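Choline binding protein PCPA (Streptococcus pneumoniae, PDB 4CP6) is a pneumococcal vaccine antigen of the choline-binding protein family, whose leucine-rich repeat domain probably mediates protein-protein interactions at the pneumococcal surface. Local coordinates at residues Glu143-Ala148 with Thr168-Ser173; Gln127-Glu132 with Ser149-Gly154. All blocks are in the same frame, centred on the assembly; numbering follows the deposited sequence. Where two conformers were deposited one is given.

Contact 1. Residues Glu143-Ala148 with Thr168-Ser173; sequences EIELPA and TFSSSS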
loop_
_atom_site.group_PDB
_atom_site.type_symbol
_atom_site.label_atom_id
_atom_site.label_comp_id
_atom_site.label_asym_id
_atom_site.label_seq_id
_atom_site.Cartn_x
_atom_site.Cartn_y
_atom_site.Cartn_z
ATOM N N GLU A 143 15.052 10.113 7.878
ATOM C CA GLU A 143 14.693 11.385 7.254
ATOM C C GLU A 143 15.294 11.489 5.871
ATOM O O GLU A 143 16.464 11.131 5.671
ATOM C CB GLU A 143 15.279 12.564 8.078
ATOM C CG GLU A 143 14.558 12.846 9.389
ATOM C CD GLU A 143 14.880 14.174 10.054
ATOM O OE1 GLU A 143 15.761 14.907 9.547
ATOM O OE2 GLU A 143 14.242 14.483 11.086
ATOM N N ILE A 144 14.528 12.053 4.926
ATOM C CA ILE A 144 15.027 12.312 3.584
ATOM C C ILE A 144 14.226 13.441 2.971
ATOM O O ILE A 144 12.994 13.496 3.126
ATOM C CB ILE A 144 15.011 11.029 2.673
ATOM C CG1 ILE A 144 15.839 11.217 1.367
ATOM C CG2 ILE A 144 13.551 10.582 2.348
ATOM C CD1 ILE A 144 16.027 9.930 0.521
ATOM N N GLU A 145 14.920 14.346 2.286
ATOM C CA GLU A 145 14.298 15.426 1.541
ATOM C C GLU A 145 14.650 15.168 0.084
ATOM O O GLU A 145 15.837 15.237 -0.294
ATOM C CB GLU A 145 14.840 16.787 1.977
ATOM C CG GLU A 145 14.188 17.926 1.210
ATOM C CD GLU A 145 14.503 19.337 1.680
ATOM O OE1 GLU A 145 14.923 19.516 2.848
ATOM O OE2 GLU A 145 14.244 20.277 0.899
ATOM N N LEU A 146 13.638 14.801 -0.741
ATOM C CA LEU A 146 13.871 14.442 -2.132
ATOM C C LEU A 146 14.039 15.665 -2.987
ATOM O O LEU A 146 13.310 16.649 -2.782
ATOM C CB LEU A 146 12.785 13.483 -2.638
ATOM C CG LEU A 146 12.810 12.137 -1.893
ATOM C CD1 LEU A 146 11.581 11.306 -2.195
ATOM C CD2 LEU A 146 14.065 11.328 -2.237
ATOM N N PRO A 147 15.002 15.672 -3.917
ATOM C CA PRO A 147 15.307 16.911 -4.657
ATOM C C PRO A 147 14.245 17.259 -5.673
ATOM O O PRO A 147 13.483 16.392 -6.101
ATOM C CB PRO A 147 16.636 16.592 -5.342
ATOM C CG PRO A 147 16.609 15.088 -5.527
ATOM C CD PRO A 147 15.949 14.590 -4.252
ATOM N N ALA A 148 14.246 18.522 -6.103
ATOM C CA ALA A 148 13.281 19.024 -7.065
ATOM C C ALA A 148 13.319 18.322 -8.416
ATOM O O ALA A 148 12.303 18.203 -9.096
ATOM C CB ALA A 148 13.508 20.522 -7.265
ATOM N N THR A 168 10.087 14.494 2.803
ATOM C CA THR A 168 9.635 15.744 2.201
ATOM C C THR A 168 10.217 15.895 0.806
ATOM O O THR A 168 11.099 15.134 0.397
ATOM C CB THR A 168 10.060 16.938 3.050
ATOM O OG1 THR A 168 11.484 16.935 3.168
ATOM C CG2 THR A 168 9.430 16.944 4.441
ATOM N N PHE A 169 9.700 16.875 0.066
ATOM C CA PHE A 169 10.088 17.153 -1.308
ATOM C C PHE A 169 10.491 18.590 -1.385
ATOM O O PHE A 169 9.745 19.468 -0.928
ATOM C CB PHE A 169 8.905 16.868 -2.266
ATOM C CG PHE A 169 8.312 15.489 -2.095
ATOM C CD1 PHE A 169 8.878 14.382 -2.729
ATOM C CD2 PHE A 169 7.232 15.284 -1.254
ATOM C CE1 PHE A 169 8.342 13.101 -2.534
ATOM C CE2 PHE A 169 6.700 14.007 -1.061
ATOM C CZ PHE A 169 7.253 12.931 -1.713
ATOM N N SER A 170 11.692 18.842 -1.907
ATOM C CA SER A 170 12.220 20.193 -2.075
ATOM C C SER A 170 11.249 21.063 -2.888
ATOM O O SER A 170 10.403 20.545 -3.649
ATOM C CB SER A 170 13.570 20.129 -2.763
ATOM O OG SER A 170 14.493 19.479 -1.899
ATOM N N SER A 171 11.391 22.417 -2.729
ATOM C CA SER A 171 10.532 23.356 -3.453
ATOM C C SER A 171 10.708 23.188 -4.956
ATOM O O SER A 171 11.763 22.749 -5.411
ATOM C CB SER A 171 10.834 24.795 -3.043
ATOM O OG SER A 171 12.194 25.109 -3.282
ATOM N N SER A 172 9.675 23.501 -5.722
ATOM C CA SER A 172 9.654 23.381 -7.169
ATOM C C SER A 172 9.842 21.919 -7.603
ATOM O O SER A 172 10.422 21.657 -8.657
ATOM C CB SER A 172 10.720 24.260 -7.828
ATOM O OG SER A 172 10.519 25.627 -7.493
ATOM N N SER A 173 9.243 20.972 -6.840
ATOM C CA SER A 173 9.313 19.574 -7.177
ATOM C C SER A 173 8.765 19.288 -8.568
ATOM O O SER A 173 7.733 19.869 -8.968
ATOM C CB SER A 173 8.487 18.777 -6.173
ATOM O OG SER A 173 8.474 17.397 -6.524
HETATM O O HOH W 1 12.668 15.509 5.167
HETATM O O HOH W 2 12.361 19.350 3.990
HETATM O O HOH W 3 11.173 17.997 -4.652
HETATM O O HOH W 4 10.741 16.083 -6.888
#

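Contact 2. Residues Gln127-Glu132 with Ser149-Gly154; sequences QLEKIE and SLEYIG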
loop_
_atom_site.group_PDB
_atom_site.type_symbol
_atom_site.label_atom_id
_atom_site.label_comp_id
_atom_site.label_asym_id
_atom_site.label_seq_id
_atom_site.Cartn_x
_atom_site.Cartn_y
_atom_site.Cartn_z
ATOM N N GLN A 127 20.704 16.152 -9.757
ATOM C CA GLN A 127 20.191 15.810 -11.062
ATOM C C GLN A 127 19.327 14.537 -10.990
ATOM O O GLN A 127 18.941 14.021 -12.031
ATOM C CB GLN A 127 21.350 15.597 -12.036
ATOM C CG GLN A 127 22.190 16.872 -12.197
ATOM C CD GLN A 127 23.459 16.585 -12.941
ATOM O OE1 GLN A 127 24.558 16.984 -12.530
ATOM N NE2 GLN A 127 23.341 15.900 -14.051
ATOM N N LEU A 128 19.029 14.059 -9.773
ATOM C CA LEU A 128 18.291 12.805 -9.589
ATOM C C LEU A 128 16.906 12.884 -10.242
ATOM O O LEU A 128 16.088 13.692 -9.799
ATOM C CB LEU A 128 18.179 12.439 -8.113
ATOM C CG LEU A 128 17.438 11.125 -7.845
ATOM C CD1 LEU A 128 18.248 9.906 -8.353
ATOM C CD2 LEU A 128 17.108 10.997 -6.399
ATOM N N GLU A 129 16.640 12.050 -11.240
ATOM C CA GLU A 129 15.361 12.060 -11.950
ATOM C C GLU A 129 14.484 10.862 -11.577
ATOM O O GLU A 129 13.244 11.006 -11.578
ATOM C CB GLU A 129 15.642 12.065 -13.463
ATOM C CG GLU A 129 14.416 12.084 -14.363
ATOM C CD GLU A 129 14.760 12.045 -15.836
ATOM O OE1 GLU A 129 15.267 13.067 -16.352
ATOM O OE2 GLU A 129 14.562 10.981 -16.464
ATOM N N LYS A 130 15.103 9.689 -11.326
ATOM C CA LYS A 130 14.323 8.475 -11.078
ATOM C C LYS A 130 14.904 7.689 -9.910
ATOM O O LYS A 130 16.119 7.486 -9.858
ATOM C CB LYS A 130 14.364 7.531 -12.322
ATOM C CG LYS A 130 13.745 8.078 -13.614
ATOM C CD LYS A 130 13.822 7.026 -14.755
ATOM C CE LYS A 130 13.188 7.536 -16.037
ATOM N NZ LYS A 130 13.246 6.496 -17.120
ATOM N N ILE A 131 14.034 7.240 -9.003
ATOM C CA ILE A 131 14.355 6.293 -7.950
ATOM C C ILE A 131 13.569 5.053 -8.390
ATOM O O ILE A 131 12.328 5.075 -8.386
ATOM C CB ILE A 131 13.914 6.785 -6.547
ATOM C CG1 ILE A 131 14.725 8.006 -6.110
ATOM C CG2 ILE A 131 14.049 5.636 -5.514
ATOM C CD1 ILE A 131 14.177 8.658 -4.807
ATOM N N GLU A 132 14.281 3.988 -8.773
ATOM C CA GLU A 132 13.630 2.793 -9.275
ATOM C C GLU A 132 13.134 1.881 -8.162
ATOM O O GLU A 132 13.281 2.183 -6.973
ATOM C CB GLU A 132 14.530 2.079 -10.293
ATOM C CG GLU A 132 14.536 2.797 -11.649
ATOM C CD GLU A 132 13.217 2.727 -12.409
ATOM O OE1 GLU A 132 12.388 1.847 -12.081
ATOM O OE2 GLU A 132 13.052 3.513 -13.374
ATOM N N SER A 149 14.510 17.825 -8.826
ATOM C CA SER A 149 14.675 17.151 -10.095
ATOM C C SER A 149 13.926 15.815 -10.153
ATOM O O SER A 149 13.709 15.321 -11.241
ATOM C CB SER A 149 16.160 16.866 -10.306
ATOM O OG SER A 149 16.727 16.232 -9.175
ATOM N N LEU A 150 13.594 15.227 -8.994
ATOM C CA LEU A 150 12.999 13.888 -9.001
ATOM C C LEU A 150 11.625 13.874 -9.653
ATOM O O LEU A 150 10.745 14.612 -9.230
ATOM C CB LEU A 150 12.956 13.367 -7.576
ATOM C CG LEU A 150 12.324 11.971 -7.408
ATOM C CD1 LEU A 150 13.253 10.877 -7.962
ATOM C CD2 LEU A 150 12.025 11.717 -5.952
ATOM N N GLU A 151 11.463 13.031 -10.680
ATOM C CA GLU A 151 10.202 12.926 -11.416
ATOM C C GLU A 151 9.429 11.628 -11.172
ATOM O O GLU A 151 8.212 11.605 -11.434
ATOM C CB GLU A 151 10.471 13.010 -12.918
ATOM C CG GLU A 151 11.044 14.356 -13.340
ATOM C CD GLU A 151 11.285 14.519 -14.830
ATOM O OE1 GLU A 151 10.677 13.770 -15.627
ATOM O OE2 GLU A 151 12.070 15.423 -15.199
ATOM N N TYR A 152 10.126 10.551 -10.770
ATOM C CA TYR A 152 9.522 9.240 -10.704
ATOM C C TYR A 152 10.009 8.499 -9.474
ATOM O O TYR A 152 11.213 8.413 -9.240
ATOM C CB TYR A 152 10.004 8.462 -11.955
ATOM C CG TYR A 152 9.535 7.025 -12.007
ATOM C CD1 TYR A 152 8.288 6.697 -12.527
ATOM C CD2 TYR A 152 10.342 5.987 -11.540
ATOM C CE1 TYR A 152 7.836 5.383 -12.539
ATOM C CE2 TYR A 152 9.900 4.669 -11.546
ATOM C CZ TYR A 152 8.645 4.378 -12.049
ATOM O OH TYR A 152 8.232 3.076 -12.026
ATOM N N ILE A 153 9.076 7.902 -8.724
ATOM C CA ILE A 153 9.396 7.012 -7.596
ATOM C C ILE A 153 8.812 5.648 -7.935
ATOM O O ILE A 153 7.601 5.551 -8.170
ATOM C CB ILE A 153 8.835 7.542 -6.270
ATOM C CG1 ILE A 153 9.545 8.854 -5.881
ATOM C CG2 ILE A 153 8.927 6.453 -5.160
ATOM C CD1 ILE A 153 8.967 9.499 -4.613
ATOM N N GLY A 154 9.664 4.629 -7.991
ATOM C CA GLY A 154 9.284 3.275 -8.353
ATOM C C GLY A 154 8.529 2.471 -7.312
ATOM O O GLY A 154 8.303 2.917 -6.193
HETATM O O HOH W 5 11.333 10.491 -15.386
HETATM O O HOH W 6 9.882 1.007 -12.316
#

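Contact 1. Residues Glu143-Ala148 with Thr168-Ser173
Leu146 and Phe169 extend together from neighbouring parallel strands of a BspA-type leucine-rich repeat solenoid, one strand from each of two successive coils. Leu146 CD1 meets the ring obliquely at Phe169 CE1, 3.7 Å away, and Leu146 CB lies beside CD1 of the same ring. The leucine has CG anti to its carbonyl carbon (chi1 -64°) and the phenylalanine does the same; with matching first torsions from paired positions on one face, the two side chains leave the strands in the same direction.

The other face of the sheet carries Glu145 and Thr168 and is polar. Glu145 slants across Thr168, its CG coming within 3.5 Å of Thr168 OG1. Glu145 runs fully extended from a chi1 of -180° to the end of strand 166-169, where its OE2 lies 2.9 Å from Ser170 OG. That hydroxyl also lies near Leu146 O, and either oxygen could receive its proton. One water joins Thr168 OG1 to Glu145 OE1, weakly at the carboxylate; another joins the same hydroxyl to Ile144 O, again weakly at the carbonyl.

Beneath these side chains the backbones pair in parallel: Thr168 N gives to Ile144 O, and Leu146 N to Thr168 O at 2.8 Å. Ile144, on the same face as Leu146, packs on Ile120 and Phe122 of strand 119-122, the next strand of the sheet. Past the strands, the chain at Ser171-Ser173 bends round Ala148, whose CB touches Ser171 O at 3.4 Å and Ser172 O. Ser173 OG bonds to Leu175 N, and a water lies between Ser173 OG and Pro147 O and may donate to the carbonyl. The last of the strand bonds is almost straight, Ser170 N reaching Leu146 O at 2.9 Å with an angle of 179° at the hydrogen.

Contact 2. Residues Gln127-Glu132 with Ser149-Gly154
Glu129 O takes two backbone N-H groups from the following coil of the leucine-rich repeat: Glu151 N at 2.8 Å, tilted out of the carbonyl plane, and Tyr152 N at 3.3 Å, within that plane and more bent at the hydrogen. This shared acceptor opens a parallel pairing that continues with Ile131 N to Tyr152 O and Gly154 N to Ile131 O, the latter 2.7 Å long.

On the inward face Leu150 CD1 touches Ile131 CG1 at 3.7 Å and, more loosely, Leu128 CD2 at 4.2 Å. Leu150 and Leu128 run alongside each other, both with CG anti to the backbone N, while Ile131 crosses Leu150 at about a right angle.

The outward face is polar. The carboxylates of Glu129 and Glu151 are stacked, their planes 24° apart, with OE1 of Glu129 4.1 Å from OE2 of Glu151; like charges this close may raise the proton affinity of one of them, although Lys105 makes a long, weak ion pair with Glu129. Glu132, bent at chi2 (-69°), brings its carboxylate obliquely to Tyr152 CE2. A water ties this pair together, donating to Glu132 OE1 and accepting from Tyr152 OH.

At the other end Ser149 OG lies 2.7 Å from Leu128 O and also within hydrogen-bonding reach of Ser126 O; its one proton can serve only one acceptor at a time. Strand 130-131 lies between strand 106-107, where Lys130 and Glu132 bond to Ile107, and strand 152-153, with strand 143-146 covering the apolar side.

How the contacts relate
Both contacts join successive coils of one leucine-rich repeat region, each through parallel strands, but on different sheets. Contact 1 is a surface contact in the five-strand parallel sheet; contact 2 is partly buried and lies in the larger sheet that runs on toward the N-terminal strands. The 143-148 and 149-154 segments are consecutive, so a single coil serves both. Their apolar faces meet between the sheets: Leu146 CD2 packs on Ile131 CD1 at 3.7 Å, and Phe169 CE1 approaches Ile153 CD1. Outward chemistry differs, with hydroxyls and waters round Glu145 in contact 1, against paired glutamates and a tyrosine in contact 2.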